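Local coordinates for protein glycoside Hydrolase (Bacteroides uniformis, PDB 5T99) that probably hydrolyses galactosidic linkages of agarose-derived oligosaccharides, as a family 2 glycoside hydrolase of a human gut bacterium that binds the galactose mimic galacto-isofagomine, at residues A[690-695]-A[699-704]; A[521-526]-A[615-620]. All blocks are in the same frame, centred on the assembly; numbering follows the deposited sequence.

In the fold
Both contacts involve the β-rich region that follows the catalytic barrel, with centres 20 Å apart. Contact 1 (690-695 with 699-704) is local and lies at the surface: two hairpin strands held by backbone hydrogen bonds. V690, A692 and A701 face the neighbouring sheet, joined at the rim by K703, whose chain leads away, while K691, Y693, L699 and E702 lie on the other face. Contact 2 (521-526 with 615-620) is buried and brings together distant parts of the chain, a loop of the barrel and the end of strand 613-616, through apolar packing with no hydrogen bond between the segments. The two meet where V690 CG1 packs 4.0 Å from I615 CB.

Contact 1 of 2, residues A[690-695]-A[699-704]; sequences VKAYNN and LKAEKT
V690 and K703 pair at one end of this antiparallel hairpin, where V690 N lies 2.8 Å from K703 O in a bond close to the C=O axis (172° at the oxygen), and K703 N returns to V690 O. Further along, A692 N donates to A701 O at 2.8 Å. A692 O then receives K700 N at 2.9 Å and, weakly, A701 N, so one carbonyl serves two successive amides.

The tight side is the inner face. Small methyls, A692 CB and A701 CB 4.4 Å apart, let the sheet lie close against V613 of strand 613-616, and beta-branched V690 suits an extended strand. V690 packs on V613 too, as does K703, though the end of its chain leads away.

The other face is looser: L699 and E702 are exposed and K691 partly so, which suits long and charged chains. K691 and E702 run side by side; K691 CE comes to 3.5 Å from E702 OE1, but K691 NZ stays 4.5 Å from it, beyond a salt bridge, and K691 also makes a cation-pi contact with F641. With CG anti to the backbone N (chi1 178°), L699 carries CD1 across to the neighbouring strand, 4.0 Å from K691 CB, while the edge of the Y693 ring meets L699 N.

K700 and A701, both facing A692, make a classic beta bulge in a β-hairpin at the edge of a four-stranded antiparallel sheet, one layer of what appears to be a β-sandwich.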
loop_
_atom_site.group_PDB
_atom_site.type_symbol
_atom_site.label_atom_id
_atom_site.label_comp_id
_atom_site.label_asym_id
_atom_site.label_seq_id
_atom_site.Cartn_x
_atom_site.Cartn_y
_atom_site.Cartn_z
ATOM N N VAL A 690 -18.227 3.478 29.397
ATOM C CA VAL A 690 -16.845 3.489 29.885
ATOM C C VAL A 690 -16.344 4.923 29.921
ATOM O O VAL A 690 -16.558 5.681 28.977
ATOM C CB VAL A 690 -15.884 2.594 29.054
ATOM C CG1 VAL A 690 -15.806 3.004 27.585
ATOM C CG2 VAL A 690 -14.499 2.604 29.681
ATOM N N LYS A 691 -15.686 5.276 31.020
ATOM C CA LYS A 691 -15.119 6.594 31.203
ATOM C C LYS A 691 -13.630 6.453 31.454
ATOM O O LYS A 691 -13.231 5.721 32.355
ATOM C CB LYS A 691 -15.791 7.291 32.378
ATOM C CG LYS A 691 -17.238 7.660 32.101
ATOM C CD LYS A 691 -17.852 8.462 33.241
ATOM C CE LYS A 691 -19.350 8.603 33.038
ATOM N NZ LYS A 691 -19.977 9.353 34.146
ATOM N N ALA A 692 -12.827 7.163 30.658
ATOM C CA ALA A 692 -11.373 7.151 30.772
ATOM C C ALA A 692 -10.902 8.439 31.435
ATOM O O ALA A 692 -11.331 9.532 31.043
ATOM C CB ALA A 692 -10.735 7.005 29.398
ATOM N N TYR A 693 -10.014 8.299 32.423
ATOM C CA TYR A 693 -9.489 9.423 33.186
ATOM C C TYR A 693 -7.962 9.460 33.166
ATOM O O TYR A 693 -7.306 8.431 33.029
ATOM C CB TYR A 693 -9.931 9.333 34.651
ATOM C CG TYR A 693 -11.416 9.152 34.885
ATOM C CD1 TYR A 693 -12.266 10.251 34.981
ATOM C CD2 TYR A 693 -11.968 7.881 35.047
ATOM C CE1 TYR A 693 -13.628 10.093 35.211
ATOM C CE2 TYR A 693 -13.328 7.716 35.271
ATOM C CZ TYR A 693 -14.153 8.825 35.354
ATOM O OH TYR A 693 -15.504 8.669 35.581
ATOM N N ASN A 694 -7.401 10.655 33.343
ATOM C CA ASN A 694 -5.973 10.800 33.616
ATOM C C ASN A 694 -5.715 10.524 35.107
ATOM O O ASN A 694 -6.648 10.169 35.833
ATOM C CB ASN A 694 -5.446 12.173 33.136
ATOM C CG ASN A 694 -6.030 13.365 33.897
ATOM O OD1 ASN A 694 -6.698 13.227 34.929
ATOM N ND2 ASN A 694 -5.760 14.558 33.380
ATOM N N ASN A 695 -4.466 10.674 35.549
ATOM C CA ASN A 695 -4.092 10.402 36.953
ATOM C C ASN A 695 -4.518 11.452 37.993
ATOM O O ASN A 695 -4.316 11.236 39.184
ATOM C CB ASN A 695 -2.580 10.124 37.078
ATOM C CG ASN A 695 -1.709 11.353 36.823
ATOM O OD1 ASN A 695 -2.186 12.437 36.484
ATOM N ND2 ASN A 695 -0.408 11.173 36.981
ATOM N N LEU A 699 -11.867 13.572 33.528
ATOM C CA LEU A 699 -12.431 12.851 32.397
ATOM C C LEU A 699 -11.766 13.293 31.088
ATOM O O LEU A 699 -11.734 14.479 30.779
ATOM C CB LEU A 699 -13.940 13.085 32.320
ATOM C CG LEU A 699 -14.677 12.430 31.152
ATOM C CD1 LEU A 699 -14.625 10.910 31.261
ATOM C CD2 LEU A 699 -16.116 12.914 31.096
ATOM N N LYS A 700 -11.247 12.326 30.332
ATOM C CA LYS A 700 -10.533 12.576 29.069
ATOM C C LYS A 700 -11.190 11.964 27.821
ATOM O O LYS A 700 -10.960 12.447 26.712
ATOM C CB LYS A 700 -9.092 12.071 29.196
ATOM C CG LYS A 700 -8.274 12.768 30.280
ATOM C CD LYS A 700 -7.275 13.789 29.748
ATOM C CE LYS A 700 -7.932 15.044 29.209
ATOM N NZ LYS A 700 -6.939 15.905 28.500
ATOM N N ALA A 701 -11.971 10.897 27.996
ATOM C CA ALA A 701 -12.780 10.320 26.925
ATOM C C ALA A 701 -13.845 9.402 27.499
ATOM O O ALA A 701 -13.719 8.902 28.626
ATOM C CB ALA A 701 -11.904 9.536 25.967
ATOM N N GLU A 702 -14.889 9.165 26.714
ATOM C CA GLU A 702 -15.910 8.186 27.091
ATOM C C GLU A 702 -16.668 7.608 25.890
ATOM O O GLU A 702 -16.800 8.251 24.853
ATOM C CB GLU A 702 -16.858 8.744 28.188
ATOM C CG GLU A 702 -18.080 9.556 27.779
ATOM C CD GLU A 702 -19.010 9.820 28.970
ATOM O OE1 GLU A 702 -18.532 10.266 30.037
ATOM O OE2 GLU A 702 -20.223 9.562 28.852
ATOM N N LYS A 703 -17.118 6.366 26.038
ATOM C CA LYS A 703 -17.937 5.706 25.030
ATOM C C LYS A 703 -19.069 4.972 25.721
ATOM O O LYS A 703 -18.928 4.513 26.857
ATOM C CB LYS A 703 -17.124 4.708 24.198
ATOM C CG LYS A 703 -15.994 5.303 23.374
ATOM C CD LYS A 703 -16.493 6.109 22.182
ATOM C CE LYS A 703 -15.314 6.707 21.427
ATOM N NZ LYS A 703 -15.756 7.506 20.259
ATOM N N THR A 704 -20.188 4.870 25.012
ATOM C CA THR A 704 -21.375 4.183 25.485
ATOM C C THR A 704 -21.801 3.213 24.396
ATOM O O THR A 704 -21.854 3.592 23.223
ATOM C CB THR A 704 -22.502 5.207 25.773
ATOM O OG1 THR A 704 -22.191 5.928 26.969
ATOM C CG2 THR A 704 -23.862 4.527 25.955
#

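Contact 2 of 2, residues A[521-526]-A[615-620]; sequences TSYDLI and ILPHWN
Y523 reaches across to L616 and P617 with its aromatic ring and hydroxyl, and these three side chains carry nearly all of the contact.

Apolar packing comes first. The methyl L616 CD2 sits 4.0 Å from Y523 CD1 and equally close to CE1, meeting one side of the ring obliquely. L616 has CG between its backbone N and carbonyl carbon (chi1 56°), and this rotation directs the isobutyl group out from the strand end to the tyrosine. P617 meets the hydroxyl beyond the ring: its CD lies 3.4 Å and its CG 3.5 Å from Y523 OH. The peptide bond before P617 is cis, a geometry that proline tolerates far better than other residues, and it turns the chain sharply where strand 613-616 ends.

Polar bonds lie within the loop or lead out of it. T521 to D524 form a type I turn; T521 OG1 lies in the plane of the Y523 ring at its edge and accepts a weak bond from Y523 N, 3.4 Å away. Y523 OH bonds to the carbonyl of P628 on strand 626-633, so a tyrosine suits the place by joining an apolar ring to a polar tip that the buried site can satisfy. Replacing Y523 by an alanine removes both ring and hydroxyl, which would probably leave the P628 carbonyl without this partner and open a gap beside L616 and P617. R676 takes the carbonyls of Y523 and D524, while D524 forms a salt bridge with R599 and S522 OG bonds to D598.

The loop follows barrel strand 490-495, which carries the ligand-pocket residue E494, and the contact is a buried interdomain interface between the (β/α)-barrel and the β-sheet domain that follows it in the chain.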
loop_
_atom_site.group_PDB
_atom_site.type_symbol
_atom_site.label_atom_id
_atom_site.label_comp_id
_atom_site.label_asym_id
_atom_site.label_seq_id
_atom_site.Cartn_x
_atom_site.Cartn_y
_atom_site.Cartn_z
ATOM N N THR A 521 -12.655 -15.129 16.851
ATOM C CA THR A 521 -12.970 -14.227 17.970
ATOM C C THR A 521 -12.214 -12.880 17.885
ATOM O O THR A 521 -10.980 -12.847 17.711
ATOM C CB THR A 521 -12.730 -14.911 19.349
ATOM O OG1 THR A 521 -13.282 -14.109 20.402
ATOM C CG2 THR A 521 -11.251 -15.154 19.623
ATOM N N SER A 522 -12.980 -11.787 18.014
ATOM C CA SER A 522 -12.441 -10.413 18.070
ATOM C C SER A 522 -11.947 -10.008 19.475
ATOM O O SER A 522 -11.661 -8.827 19.723
ATOM C CB SER A 522 -13.486 -9.411 17.543
ATOM O OG SER A 522 -12.917 -8.156 17.221
ATOM N N TYR A 523 -11.837 -10.979 20.390
ATOM C CA TYR A 523 -11.037 -10.799 21.609
ATOM C C TYR A 523 -9.509 -10.817 21.325
ATOM O O TYR A 523 -8.722 -10.521 22.223
ATOM C CB TYR A 523 -11.419 -11.840 22.690
ATOM C CG TYR A 523 -12.713 -11.535 23.430
ATOM C CD1 TYR A 523 -12.739 -10.586 24.448
ATOM C CD2 TYR A 523 -13.908 -12.201 23.123
ATOM C CE1 TYR A 523 -13.906 -10.295 25.141
ATOM C CE2 TYR A 523 -15.087 -11.920 23.813
ATOM C CZ TYR A 523 -15.080 -10.963 24.822
ATOM O OH TYR A 523 -16.233 -10.664 25.510
ATOM N N ASP A 524 -9.101 -11.162 20.096
ATOM C CA ASP A 524 -7.699 -11.090 19.644
ATOM C C ASP A 524 -6.772 -11.951 20.497
ATOM O O ASP A 524 -5.881 -11.449 21.196
ATOM C CB ASP A 524 -7.202 -9.634 19.539
ATOM C CG ASP A 524 -7.887 -8.864 18.417
ATOM O OD1 ASP A 524 -8.063 -9.428 17.316
ATOM O OD2 ASP A 524 -8.245 -7.687 18.617
ATOM N N LEU A 525 -7.054 -13.254 20.437
ATOM C CA LEU A 525 -6.270 -14.319 21.064
ATOM C C LEU A 525 -5.694 -15.351 20.061
ATOM O O LEU A 525 -4.648 -15.944 20.324
ATOM C CB LEU A 525 -7.151 -15.081 22.071
ATOM C CG LEU A 525 -7.587 -14.488 23.423
ATOM C CD1 LEU A 525 -6.676 -13.368 23.901
ATOM C CD2 LEU A 525 -9.036 -14.037 23.408
ATOM N N ILE A 526 -6.369 -15.565 18.932
ATOM C CA ILE A 526 -6.133 -16.726 18.078
ATOM C C ILE A 526 -5.257 -16.343 16.883
ATOM O O ILE A 526 -5.307 -15.209 16.410
ATOM C CB ILE A 526 -7.488 -17.299 17.564
ATOM C CG1 ILE A 526 -8.429 -17.649 18.737
ATOM C CG2 ILE A 526 -7.286 -18.495 16.636
ATOM C CD1 ILE A 526 -7.860 -18.602 19.772
ATOM N N ILE A 615 -14.395 0.115 23.776
ATOM C CA ILE A 615 -15.001 -0.933 24.578
ATOM C C ILE A 615 -15.449 -2.062 23.649
ATOM O O ILE A 615 -15.830 -1.827 22.487
ATOM C CB ILE A 615 -16.156 -0.381 25.458
ATOM C CG1 ILE A 615 -16.738 -1.483 26.341
ATOM C CG2 ILE A 615 -17.257 0.247 24.614
ATOM C CD1 ILE A 615 -17.592 -0.961 27.478
ATOM N N LEU A 616 -15.336 -3.284 24.161
ATOM C CA LEU A 616 -15.832 -4.472 23.485
ATOM C C LEU A 616 -16.235 -5.512 24.546
ATOM O O LEU A 616 -15.678 -5.493 25.651
ATOM C CB LEU A 616 -14.809 -5.007 22.453
ATOM C CG LEU A 616 -13.333 -5.416 22.658
ATOM C CD1 LEU A 616 -12.508 -4.384 23.402
ATOM C CD2 LEU A 616 -13.184 -6.791 23.283
ATOM N N PRO A 617 -17.196 -6.397 24.258
ATOM C CA PRO A 617 -17.863 -6.564 22.957
ATOM C C PRO A 617 -19.060 -5.632 22.793
ATOM O O PRO A 617 -19.122 -4.614 23.467
ATOM C CB PRO A 617 -18.297 -8.037 22.996
ATOM C CG PRO A 617 -18.541 -8.299 24.427
ATOM C CD PRO A 617 -17.497 -7.514 25.168
ATOM N N HIS A 618 -19.966 -5.957 21.869
ATOM C CA HIS A 618 -21.328 -5.396 21.859
ATOM C C HIS A 618 -22.115 -5.784 23.128
ATOM O O HIS A 618 -21.648 -6.595 23.944
ATOM C CB HIS A 618 -22.109 -5.810 20.581
ATOM C CG HIS A 618 -22.367 -7.293 20.442
ATOM N ND1 HIS A 618 -21.996 -8.003 19.318
ATOM C CD2 HIS A 618 -22.967 -8.192 21.264
ATOM C CE1 HIS A 618 -22.353 -9.269 19.452
ATOM N NE2 HIS A 618 -22.942 -9.412 20.626
ATOM N N TRP A 619 -23.315 -5.225 23.270
ATOM C CA TRP A 619 -24.178 -5.514 24.417
ATOM C C TRP A 619 -25.554 -6.100 24.030
ATOM O O TRP A 619 -26.562 -5.766 24.650
ATOM C CB TRP A 619 -24.311 -4.240 25.255
ATOM C CG TRP A 619 -24.490 -4.477 26.712
ATOM C CD1 TRP A 619 -25.520 -4.035 27.488
ATOM C CD2 TRP A 619 -23.614 -5.204 27.584
ATOM N NE1 TRP A 619 -25.343 -4.433 28.788
ATOM C CE2 TRP A 619 -24.182 -5.149 28.882
ATOM C CE3 TRP A 619 -22.404 -5.891 27.399
ATOM C CZ2 TRP A 619 -23.581 -5.758 29.996
ATOM C CZ3 TRP A 619 -21.804 -6.498 28.500
ATOM C CH2 TRP A 619 -22.398 -6.431 29.786
ATOM N N ASN A 620 -25.590 -6.920 22.975
ATOM C CA ASN A 620 -26.686 -7.872 22.721
ATOM C C ASN A 620 -26.321 -9.316 23.108
ATOM O O ASN A 620 -25.826 -10.085 22.286
ATOM C CB ASN A 620 -27.108 -7.841 21.249
ATOM C CG ASN A 620 -27.823 -6.563 20.874
ATOM O OD1 ASN A 620 -27.253 -5.475 20.944
ATOM N ND2 ASN A 620 -29.074 -6.687 20.456
#